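Local coordinates for SusD superfamily protein (Bacteroides vulgatus ATCC 8482, PDB 3JQ0) that is of unknown function but probably binds sugars or other nutrients at the bacterial outer membrane, at residues 282-286 and 287-291. Residues are numbered along the deposited sequence; the frame is centred on the assembly and turned at random.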
loop_
_atom_site.group_PDB
_atom_site.type_symbol
_atom_site.label_atom_id
_atom_site.label_comp_id
_atom_site.label_asym_id
_atom_site.label_seq_id
_atom_site.Cartn_x
_atom_site.Cartn_y
_atom_site.Cartn_z
ATOM N N ASN A 282 23.238 -0.345 -24.959
ATOM C CA ASN A 282 22.370 -0.128 -26.114
ATOM C C ASN A 282 21.168 0.742 -25.752
ATOM O O ASN A 282 20.656 0.754 -24.642
ATOM C CB ASN A 282 21.927 -1.486 -26.686
ATOM C CG ASN A 282 23.110 -2.341 -27.073
ATOM O OD1 ASN A 282 24.110 -1.825 -27.586
ATOM N ND2 ASN A 282 23.040 -3.641 -26.816
ATOM N N SER A 283 20.743 1.516 -26.719
ATOM C CA SER A 283 19.625 2.444 -26.583
ATOM C C SER A 283 18.299 1.743 -26.354
ATOM O O SER A 283 18.101 0.606 -26.771
ATOM C CB SER A 283 19.562 3.314 -27.856
ATOM O OG SER A 283 18.428 4.181 -27.859
ATOM N N PHE A 284 17.385 2.458 -25.695
ATOM C CA PHE A 284 16.006 2.029 -25.562
ATOM C C PHE A 284 15.141 2.389 -26.749
ATOM O O PHE A 284 13.988 1.985 -26.795
ATOM C CB PHE A 284 15.418 2.600 -24.265
ATOM C CG PHE A 284 16.079 2.074 -23.014
ATOM C CD1 PHE A 284 15.914 0.761 -22.605
ATOM C CD2 PHE A 284 16.847 2.883 -22.234
ATOM C CE1 PHE A 284 16.509 0.266 -21.499
ATOM C CE2 PHE A 284 17.496 2.387 -21.091
ATOM C CZ PHE A 284 17.317 1.059 -20.732
ATOM N N VAL A 285 15.658 3.132 -27.725
ATOM C CA VAL A 285 14.908 3.404 -28.949
ATOM C C VAL A 285 14.504 2.084 -29.589
ATOM O O VAL A 285 15.301 1.161 -29.664
ATOM C CB VAL A 285 15.713 4.288 -29.938
ATOM C CG1 VAL A 285 14.997 4.378 -31.304
ATOM C CG2 VAL A 285 15.933 5.665 -29.372
ATOM N N GLY A 286 13.244 2.010 -30.011
ATOM C CA GLY A 286 12.735 0.828 -30.664
ATOM C C GLY A 286 12.248 -0.236 -29.734
ATOM O O GLY A 286 11.782 -1.291 -30.184
ATOM N N THR A 287 12.314 0.006 -28.410
ATOM C CA THR A 287 11.888 -0.939 -27.382
ATOM C C THR A 287 10.662 -0.418 -26.655
ATOM O O THR A 287 10.365 0.760 -26.707
ATOM C CB THR A 287 13.025 -1.164 -26.327
ATOM O OG1 THR A 287 13.013 -0.096 -25.375
ATOM C CG2 THR A 287 14.387 -1.373 -26.951
ATOM N N PRO A 288 9.951 -1.285 -25.927
ATOM C CA PRO A 288 8.803 -0.789 -25.176
ATOM C C PRO A 288 9.157 0.254 -24.158
ATOM O O PRO A 288 8.298 1.087 -23.845
ATOM C CB PRO A 288 8.284 -2.060 -24.497
ATOM C CG PRO A 288 8.683 -3.158 -25.444
ATOM C CD PRO A 288 10.031 -2.745 -25.915
ATOM N N ASP A 289 10.386 0.249 -23.636
ATOM C CA ASP A 289 10.753 1.205 -22.609
ATOM C C ASP A 289 10.820 2.647 -23.121
ATOM O O ASP A 289 10.692 3.572 -22.341
ATOM C CB ASP A 289 12.073 0.801 -21.969
ATOM C CG ASP A 289 11.952 -0.448 -21.139
ATOM O OD1 ASP A 289 11.003 -0.534 -20.322
ATOM O OD2 ASP A 289 12.797 -1.344 -21.274
ATOM N N ALA A 290 10.931 2.814 -24.427
ATOM C CA ALA A 290 10.859 4.138 -25.030
ATOM C C ALA A 290 9.481 4.772 -24.931
ATOM O O ALA A 290 9.346 5.948 -25.188
ATOM C CB ALA A 290 11.284 4.095 -26.504
ATOM N N GLN A 291 8.462 3.986 -24.559
ATOM C CA GLN A 291 7.087 4.503 -24.417
ATOM C C GLN A 291 6.870 5.208 -23.088
ATOM O O GLN A 291 5.854 5.880 -22.914
ATOM C CB GLN A 291 6.078 3.359 -24.511
ATOM C CG GLN A 291 6.141 2.641 -25.836
ATOM C CD GLN A 291 5.453 1.284 -25.819
ATOM O OE1 GLN A 291 5.094 0.753 -24.780
ATOM N NE2 GLN A 291 5.265 0.723 -27.004
#
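A type II beta turn from Phe284 to Thr287 runs straight into the 3-10 segment 288-291, in a surface loop between helix 269-275 and strand 299-300 of this SusD-family protein. The turn is closed by Thr287 N donating to Phe284 O at 3.1 Å; Val285 is extended and Gly286 has a positive phi, as type II requires, a conformation in which a beta carbon on Gly286 would collide with the carbonyl oxygen of Val285. The same Phe284 carbonyl is gripped a second time: Thr287 OG1 donates to Phe284 O at 2.7 Å from near the carbonyl plane, whereas the backbone N lies well above it. Thr287 can do this because chi1 of 81° sets OG1 between its own backbone N and carbonyl carbon, from where it also accepts a weak bond from Asp289 N, at an N-H...O angle of 129°. A valine in its place would probably leave Phe284 O with only the backbone donor of the pair and take from Asp289 N its weak acceptor. The turn is also braced from before its start, where Ser283 OG accepts from Val285 N at 3.0 Å in an ST turn. On the buried side the Phe284 ring approaches Asp289 obliquely, with CD1 3.9 Å from Asp289 CB and the ring and carboxylate planes 87° apart. That carboxylate finds its polar partners elsewhere, a hydrogen bond from OD1 to Tyr340 and a salt bridge from OD2 to Lys321, while Met272 of helix 269-275 touches both Phe284 and Asp289. The Phe284 side chain also touches Val323 of strand 320-326. In the first 3-10 bond Ala290 N donates to Thr287 O, and Ala290 CB points back to the turn, 3.4 Å from Phe284 O, the oxygen that already accepts both Thr287 bonds.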